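PDB 5M9N: tudor domain-containing protein 1, which probably acts in the piRNA pathway that represses transposable elements during spermatogenesis, its extended Tudor domains binding arginine-methylated peptides such as those of Piwi proteins. Local coordinates for residues K27-N32 with E140-A145; F50-L55 with I146-A151. One frame throughout, in Å; residues are numbered along the deposited sequence. Where two conformers were deposited one is given.

Contact 1. Residues K27-N32 with E140-A145; sequences KVLTLN and ELPMQA
Lys-27 and Met-143 make the one direct hydrogen bond between two irregular segments: Met-143 N reaches Lys-27 O at 3.1 Å. The N-H points nearly straight at the oxygen (165°), but the donor stands above the carbonyl plane. The closely packed part runs from here to Leu-29. Its isobutyl group crosses the Pro-142 ring at about a right angle, CG 4.2 Å from Pro-142 CB, and one branch, Leu-29 CD1, settles 3.4 Å from Met-143 O. The other branch, Leu-29 CD2, comes no closer than 4.1 Å to Gln-144 NE2. That amide is turned back by a chain bent at chi2 (-72°), and Gln-144 NE2 bonds Pro-142 O at 2.7 Å, with the oxygen close to the amide plane. Asp-119 takes the Gln-144 backbone N, and Arg-101 bonds Leu-141 O, which ties the 140-145 loop to the Tudor core. Leu-141 points away from the arm and packs on helix 58-73.

The solvent side is looser. Lys-27 lays its aliphatic chain along the other backbone, CD 3.2 Å from Glu-140 O, while its ammonium and the Glu-140 carboxylate do not meet. A water bridges the backbones, accepting from Lys-27 N and donating to Leu-141 O. Met-143, bent at chi3 (-67°), brings its methyl CE to 3.9 Å from Val-28 CG2, a light apolar touch beside the exposed Val-28.

One direct backbone bond, one water bridge and a small apolar patch thus dock the N-terminal arm on the loop entering strand 146-150. Leu-29 N is buried with no partner, a polar cost that nearby apolar contacts with Pro-142 probably offset.

Contact 2. Residues F50-L55 with I146-A151; sequences FFCQQL and IKCVLA
Phe-50 and Cys-148, like Cys-52 and Ile-146, form antiparallel hydrogen-bonded pairs, with Phe-51 and Lys-147 as the non-hydrogen-bonded pair between them. Of the four backbone bonds, Ile-146 N to Cys-52 O is the shortest at 2.7 Å; Phe-50 N to Cys-148 O is the longest at 3.3 Å. A close CA-H...O contact, Phe-51 CA to Ile-146 O at 3.1 Å, lies between the bonded pairs.

The aromatic contacts fall on both faces of the sheet. Cys-148 CB sits over the Phe-50 ring, 3.6 Å from its centroid, with the sulfur oblique to it; Leu-150 N meets the ring edge. With CG between backbone N and carbonyl carbon (chi1 72°), the ring swings across to the partner strand. On the other face, in one of two conformers, Lys-147 CD lies over the Phe-51 ring.

Among sulfur and aliphatic contacts, Cys-52 SG and Cys-148 SG pack at 3.9 Å without a disulfide, and Ile-146 CD1 meets Gln-54 CG.

Strands 36-44 and 189-195 flank this pair in the SN-like part of the extended Tudor fold. The four backbone bonds set the register; the Phe-50 ring, both thiols and Ile-146 make the buried face largely nonpolar, whereas the face of Phe-51 and Lys-147 is partly exposed.

Overall arrangement
From the N terminus, the arm 27-32 comes first and leads into strand 36-44; the chain then turns back along 50-55, passes through helix 58-73 and the five-stranded Tudor sheet, and returns through 140-145 directly into 146-151. Contact 1 therefore closes a loop of 107 intervening residues and contact 2 one of 90. Their segments alternate, so the two closures cross. Their centres lie about 12 Å apart, and they adjoin through Leu-29 and Leu-31 on Ile-146 and through Ala-145 on Phe-51. Contact 1 fastens the N-terminal arm to the linker leaving the Tudor sheet; contact 2 joins sequence on either side of that sheet within the second, six-stranded sheet.

Contact 1. Residues K27-N32 with E140-A145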
ATOM      1  N   LYS A  27      11.181   5.317  -4.630  1.00 44.21           N
ATOM      2  CA  LYS A  27      11.516   6.104  -3.438  1.00 45.15           C
ATOM      3  C   LYS A  27      10.616   5.674  -2.279  1.00 45.66           C
ATOM      4  O   LYS A  27       9.548   5.114  -2.502  1.00 44.21           O
ATOM      5  CB  LYS A  27      11.351   7.582  -3.740  1.00 44.92           C
ATOM      6  CG  LYS A  27      12.401   8.128  -4.683  1.00 46.06           C
ATOM      7  CD  LYS A  27      12.029   9.547  -5.112  1.00 48.14           C
ATOM      8  CE  LYS A  27      13.235  10.362  -5.531  1.00 49.63           C
ATOM      9  NZ  LYS A  27      13.902   9.734  -6.706  1.00 51.60           N
ATOM     10  N   VAL A  28      11.054   5.929  -1.046  1.00 47.66           N
ATOM     11  CA  VAL A  28      10.361   5.443   0.162  1.00 48.01           C
ATOM     12  C   VAL A  28      10.091   6.623   1.083  1.00 50.53           C
ATOM     13  O   VAL A  28      10.971   7.467   1.307  1.00 50.88           O
ATOM     14  CB  VAL A  28      11.192   4.372   0.885  1.00 49.28           C
ATOM     15  CG1 VAL A  28      10.596   4.024   2.247  1.00 50.55           C
ATOM     16  CG2 VAL A  28      11.284   3.111   0.025  1.00 49.25           C
ATOM     17  N   LEU A  29       8.872   6.688   1.616  1.00 50.36           N
ATOM     18  CA  LEU A  29       8.579   7.687   2.616  1.00 51.37           C
ATOM     19  C   LEU A  29       9.522   7.483   3.807  1.00 52.22           C
ATOM     20  O   LEU A  29       9.722   6.370   4.280  1.00 51.90           O
ATOM     21  CB  LEU A  29       7.117   7.618   3.053  1.00 50.91           C
ATOM     22  CG  LEU A  29       6.132   8.062   1.980  1.00 49.84           C
ATOM     23  CD1 LEU A  29       4.754   7.489   2.237  1.00 49.60           C
ATOM     24  CD2 LEU A  29       6.044   9.585   1.892  1.00 51.84           C
ATOM     25  N   THR A  30      10.168   8.573   4.201  1.00 54.47           N
ATOM     26  CA  THR A  30      10.949   8.648   5.419  1.00 53.79           C
ATOM     27  C   THR A  30       9.882   8.715   6.490  1.00 52.20           C
ATOM     28  O   THR A  30       9.034   9.642   6.488  1.00 52.67           O
ATOM     29  CB  THR A  30      11.836   9.922   5.475  1.00 56.35           C
ATOM     30  OG1 THR A  30      12.847   9.862   4.461  1.00 56.73           O
ATOM     31  CG2 THR A  30      12.515  10.099   6.862  1.00 57.29           C
ATOM     32  N   LEU A  31       9.892   7.699   7.343  1.00 48.20           N
ATOM     33  CA  LEU A  31       9.067   7.634   8.521  1.00 45.69           C
ATOM     34  C   LEU A  31      10.033   7.396   9.658  1.00 44.01           C
ATOM     35  O   LEU A  31      10.599   6.313   9.783  1.00 45.90           O
ATOM     36  CB  LEU A  31       8.056   6.508   8.410  1.00 44.94           C
ATOM     37  CG  LEU A  31       6.635   7.013   8.197  1.00 46.15           C
ATOM     38  CD1 LEU A  31       6.509   7.878   6.963  1.00 45.73           C
ATOM     39  CD2 LEU A  31       5.695   5.821   8.156  1.00 45.97           C
ATOM     40  N   ASN A  32      10.310   8.444  10.405  1.00 42.66           N
ATOM     41  CA  ASN A  32      11.174   8.335  11.582  1.00 42.39           C
ATOM     42  C   ASN A  32      10.365   7.828  12.773  1.00 39.65           C
ATOM     43  O   ASN A  32       9.141   8.085  12.864  1.00 37.09           O
ATOM     44  CB  ASN A  32      11.816   9.685  11.895  1.00 44.82           C
ATOM     45  CG  ASN A  32      12.716  10.178  10.766  1.00 47.35           C
ATOM     46  OD1 ASN A  32      12.615  11.325  10.345  1.00 49.61           O
ATOM     47  ND2 ASN A  32      13.570   9.306  10.250  1.00 47.97           N
ATOM     48  N   GLU A 140       9.293   9.722  -9.199  1.00 38.53           N
ATOM     49  CA  GLU A 140       9.722  10.821  -8.354  1.00 39.81           C
ATOM     50  C   GLU A 140       8.887  10.929  -7.069  1.00 38.45           C
ATOM     51  O   GLU A 140       9.460  11.208  -6.032  1.00 39.41           O
ATOM     52  CB  GLU A 140       9.742  12.135  -9.133  1.00 42.44           C
ATOM     53  CG  GLU A 140      10.860  12.147 -10.155  1.00 45.32           C
ATOM     54  CD  GLU A 140      10.966  13.442 -10.922  1.00 48.23           C
ATOM     55  OE1 GLU A 140       9.979  14.211 -10.933  1.00 50.98           O
ATOM     56  OE2 GLU A 140      12.023  13.671 -11.543  1.00 50.14           O
ATOM     57  N   LEU A 141       7.573  10.680  -7.133  1.00 36.25           N
ATOM     58  CA  LEU A 141       6.758  10.536  -5.932  1.00 35.20           C
ATOM     59  C   LEU A 141       7.175   9.282  -5.149  1.00 33.53           C
ATOM     60  O   LEU A 141       7.288   8.235  -5.749  1.00 33.23           O
ATOM     61  CB  LEU A 141       5.264  10.428  -6.291  1.00 34.78           C
ATOM     62  CG  LEU A 141       4.311  10.565  -5.071  1.00 34.43           C
ATOM     63  CD1 LEU A 141       4.432  11.977  -4.544  1.00 35.33           C
ATOM     64  CD2 LEU A 141       2.858  10.275  -5.393  1.00 34.06           C
ATOM     65  N   PRO A 142       7.442   9.391  -3.825  1.00 32.10           N
ATOM     66  CA  PRO A 142       7.642   8.154  -3.098  1.00 30.97           C
ATOM     67  C   PRO A 142       6.399   7.283  -3.079  1.00 29.81           C
ATOM     68  O   PRO A 142       5.258   7.779  -3.155  1.00 28.92           O
ATOM     69  CB  PRO A 142       8.077   8.593  -1.689  1.00 31.54           C
ATOM     70  CG  PRO A 142       8.343  10.050  -1.757  1.00 32.12           C
ATOM     71  CD  PRO A 142       7.926  10.566  -3.081  1.00 32.36           C
ATOM     72  N   MET A 143       6.632   5.982  -2.986  1.00 29.03           N
ATOM     73  CA  MET A 143       5.572   5.023  -2.873  1.00 29.17           C
ATOM     74  C   MET A 143       4.648   5.306  -1.677  1.00 29.16           C
ATOM     75  O   MET A 143       5.094   5.528  -0.532  1.00 29.70           O
ATOM     76  CB  MET A 143       6.140   3.601  -2.778  1.00 30.26           C
ATOM     77  CG  MET A 143       6.906   3.160  -3.999  1.00 31.34           C
ATOM     78  SD  MET A 143       7.544   1.483  -3.845  1.00 33.37           S
ATOM     79  CE  MET A 143       8.738   1.749  -2.549  1.00 33.51           C
ATOM     80  N   GLN A 144       3.361   5.382  -1.933  1.00 28.02           N
ATOM     81  CA  GLN A 144       2.476   5.909  -0.922  1.00 28.05           C
ATOM     82  C   GLN A 144       1.831   4.920   0.054  1.00 27.23           C
ATOM     83  O   GLN A 144       1.201   5.393   1.003  1.00 28.57           O
ATOM     84  CB  GLN A 144       1.427   6.761  -1.589  1.00 28.19           C
ATOM     85  CG  GLN A 144       2.044   7.957  -2.331  1.00 28.96           C
ATOM     86  CD  GLN A 144       2.576   9.030  -1.404  1.00 29.83           C
ATOM     87  OE1 GLN A 144       1.824   9.536  -0.534  1.00 31.22           O
ATOM     88  NE2 GLN A 144       3.808   9.434  -1.600  1.00 29.92           N
ATOM     89  N   ALA A 145       1.878   3.613  -0.192  1.00 25.91           N
ATOM     90  CA  ALA A 145       1.261   2.636   0.700  1.00 25.32           C
ATOM     91  C   ALA A 145       2.311   2.310   1.736  1.00 25.44           C
ATOM     92  O   ALA A 145       3.397   1.850   1.385  1.00 25.76           O
ATOM     93  CB  ALA A 145       0.859   1.376  -0.020  1.00 24.85           C
TER
HETATM   94  O   HOH W   1       8.969   6.157  -6.274  1.00 31.06           O

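Contact 2. Residues F50-L55 with I146-A151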
ATOM      1  N   PHE A  50      -0.708  -4.618   7.059  1.00 27.73           N
ATOM      2  CA  PHE A  50      -1.661  -3.631   6.587  1.00 26.39           C
ATOM      3  C   PHE A  50      -0.924  -2.416   6.066  1.00 25.45           C
ATOM      4  O   PHE A  50       0.281  -2.342   6.222  1.00 24.96           O
ATOM      5  CB  PHE A  50      -2.733  -3.319   7.629  1.00 26.51           C
ATOM      6  CG  PHE A  50      -2.251  -2.516   8.817  1.00 26.47           C
ATOM      7  CD1 PHE A  50      -1.725  -3.142   9.932  1.00 26.77           C
ATOM      8  CD2 PHE A  50      -2.368  -1.137   8.829  1.00 26.31           C
ATOM      9  CE1 PHE A  50      -1.271  -2.434  11.043  1.00 26.98           C
ATOM     10  CE2 PHE A  50      -1.921  -0.421   9.913  1.00 26.52           C
ATOM     11  CZ  PHE A  50      -1.400  -1.054  11.032  1.00 27.03           C
ATOM     12  N   PHE A  51      -1.667  -1.482   5.441  1.00 24.94           N
ATOM     13  CA  PHE A  51      -1.091  -0.348   4.722  1.00 24.53           C
ATOM     14  C   PHE A  51      -1.830   0.917   5.036  1.00 25.42           C
ATOM     15  O   PHE A  51      -3.043   0.902   5.016  1.00 25.42           O
ATOM     16  CB  PHE A  51      -1.207  -0.537   3.233  1.00 24.07           C
ATOM     17  CG  PHE A  51      -0.340  -1.638   2.727  1.00 23.58           C
ATOM     18  CD1 PHE A  51      -0.810  -2.903   2.676  1.00 23.55           C
ATOM     19  CD2 PHE A  51       0.926  -1.374   2.371  1.00 23.56           C
ATOM     20  CE1 PHE A  51       0.006  -3.942   2.198  1.00 23.49           C
ATOM     21  CE2 PHE A  51       1.756  -2.375   1.867  1.00 23.54           C
ATOM     22  CZ  PHE A  51       1.286  -3.647   1.768  1.00 23.35           C
ATOM     23  N   CYS A  52      -1.084   1.981   5.236  1.00 26.16           N
ATOM     24  CA  CYS A  52      -1.681   3.294   5.538  1.00 27.25           C
ATOM     25  C   CYS A  52      -1.198   4.205   4.431  1.00 27.25           C
ATOM     26  O   CYS A  52      -0.159   3.963   3.807  1.00 26.08           O
ATOM     27  CB  CYS A  52      -1.150   3.799   6.903  1.00 27.65           C
ATOM     28  SG  CYS A  52      -1.794   2.817   8.261  1.00 29.42           S
ATOM     29  N   GLN A  53      -1.980   5.242   4.166  1.00 27.71           N
ATOM     30  CA  GLN A  53      -1.525   6.363   3.401  1.00 28.56           C
ATOM     31  C   GLN A  53      -1.688   7.643   4.246  1.00 30.06           C
ATOM     32  O   GLN A  53      -2.593   7.733   5.060  1.00 29.80           O
ATOM     33  CB  GLN A  53      -2.387   6.539   2.149  1.00 28.81           C
ATOM     34  CG  GLN A  53      -2.481   5.373   1.193  1.00 28.59           C
ATOM     35  CD  GLN A  53      -3.597   5.545   0.186  1.00 29.44           C
ATOM     36  OE1 GLN A  53      -4.728   5.868   0.555  1.00 30.70           O
ATOM     37  NE2 GLN A  53      -3.288   5.373  -1.096  1.00 29.09           N
ATOM     38  N   GLN A  54      -0.825   8.603   3.968  1.00 31.69           N
ATOM     39  CA  GLN A  54      -0.848   9.887   4.551  1.00 34.94           C
ATOM     40  C   GLN A  54      -2.003  10.628   3.926  1.00 35.95           C
ATOM     41  O   GLN A  54      -2.145  10.660   2.703  1.00 36.06           O
ATOM     42  CB  GLN A  54       0.460  10.600   4.286  1.00 36.49           C
ATOM     43  CG  GLN A  54       1.643   9.901   4.915  1.00 38.13           C
ATOM     44  CD  GLN A  54       2.961  10.525   4.522  1.00 40.98           C
ATOM     45  OE1 GLN A  54       3.049  11.243   3.531  1.00 44.55           O
ATOM     46  NE2 GLN A  54       3.994  10.262   5.302  1.00 43.18           N
ATOM     47  N   LEU A  55      -2.835  11.233   4.744  1.00 38.06           N
ATOM     48  CA  LEU A  55      -3.976  11.966   4.208  1.00 41.11           C
ATOM     49  C   LEU A  55      -3.496  13.040   3.222  1.00 43.10           C
ATOM     50  O   LEU A  55      -4.098  13.232   2.170  1.00 45.56           O
ATOM     51  CB  LEU A  55      -4.807  12.534   5.343  1.00 42.60           C
ATOM     52  CG  LEU A  55      -6.029  13.354   4.949  1.00 45.10           C
ATOM     53  CD1 LEU A  55      -6.929  12.700   3.895  1.00 45.32           C
ATOM     54  CD2 LEU A  55      -6.806  13.685   6.214  1.00 44.90           C
ATOM     55  N   ILE A 146       2.057   2.670   2.985  1.00 25.01           N
ATOM     56  CA  ILE A 146       3.053   2.480   4.032  1.00 25.27           C
ATOM     57  C   ILE A 146       2.739   1.152   4.717  1.00 24.78           C
ATOM     58  O   ILE A 146       1.658   0.993   5.255  1.00 24.32           O
ATOM     59  CB  ILE A 146       3.019   3.619   5.035  1.00 25.85           C
ATOM     60  CG1 ILE A 146       3.414   4.946   4.373  1.00 26.37           C
ATOM     61  CG2 ILE A 146       3.994   3.371   6.163  1.00 26.43           C
ATOM     62  CD1 ILE A 146       2.652   6.096   4.962  1.00 26.66           C
ATOM     63  N   LYS A 147       3.696   0.207   4.684  1.00 24.54           N
ATOM     64  CA  LYS A 147       3.499  -1.103   5.265  0.50 24.72           C
ATOM     65  C   LYS A 147       3.703  -1.064   6.778  1.00 25.08           C
ATOM     66  O   LYS A 147       4.729  -0.602   7.260  1.00 25.61           O
ATOM     67  CB  LYS A 147       4.465  -2.121   4.646  0.50 24.92           C
ATOM     68  CG  LYS A 147       4.320  -3.509   5.234  0.50 25.28           C
ATOM     69  CD  LYS A 147       2.888  -3.994   5.180  0.50 25.08           C
ATOM     70  CE  LYS A 147       2.768  -5.239   6.034  0.50 25.56           C
ATOM     71  NZ  LYS A 147       3.339  -5.246   7.426  0.50 25.90           N
ATOM     72  N   CYS A 148       2.714  -1.578   7.503  1.00 25.32           N
ATOM     73  CA  CYS A 148       2.597  -1.444   8.917  1.00 25.73           C
ATOM     74  C   CYS A 148       2.323  -2.765   9.602  1.00 25.92           C
ATOM     75  O   CYS A 148       1.680  -3.662   9.047  1.00 25.48           O
ATOM     76  CB  CYS A 148       1.426  -0.506   9.246  1.00 25.93           C
ATOM     77  SG  CYS A 148       1.714   1.184   8.676  1.00 26.18           S
ATOM     78  N   VAL A 149       2.782  -2.827  10.855  1.00 26.55           N
ATOM     79  CA  VAL A 149       2.449  -3.844  11.796  1.00 27.04           C
ATOM     80  C   VAL A 149       1.956  -3.135  13.076  1.00 27.86           C
ATOM     81  O   VAL A 149       2.572  -2.195  13.504  1.00 27.91           O
ATOM     82  CB  VAL A 149       3.735  -4.561  12.200  1.00 27.36           C
ATOM     83  CG1 VAL A 149       3.479  -5.571  13.320  1.00 27.88           C
ATOM     84  CG2 VAL A 149       4.378  -5.188  10.982  1.00 27.19           C
ATOM     85  N   LEU A 150       0.861  -3.611  13.641  1.00 28.61           N
ATOM     86  CA  LEU A 150       0.230  -2.978  14.764  1.00 29.95           C
ATOM     87  C   LEU A 150       1.027  -3.297  16.041  1.00 30.88           C
ATOM     88  O   LEU A 150       1.187  -4.460  16.363  1.00 31.19           O
ATOM     89  CB  LEU A 150      -1.227  -3.442  14.886  1.00 30.14           C
ATOM     90  CG  LEU A 150      -1.993  -2.544  15.882  1.00 30.63           C
ATOM     91  CD1 LEU A 150      -2.241  -1.157  15.299  1.00 30.45           C
ATOM     92  CD2 LEU A 150      -3.315  -3.131  16.310  1.00 31.02           C
ATOM     93  N   ALA A 151       1.567  -2.268  16.702  1.00 32.48           N
ATOM     94  CA  ALA A 151       2.367  -2.366  17.968  1.00 34.30           C
ATOM     95  C   ALA A 151       1.627  -2.959  19.144  1.00 35.83           C
ATOM     96  O   ALA A 151       0.429  -2.735  19.321  1.00 35.65           O
ATOM     97  CB  ALA A 151       2.900  -0.980  18.408  1.00 34.64           C
TER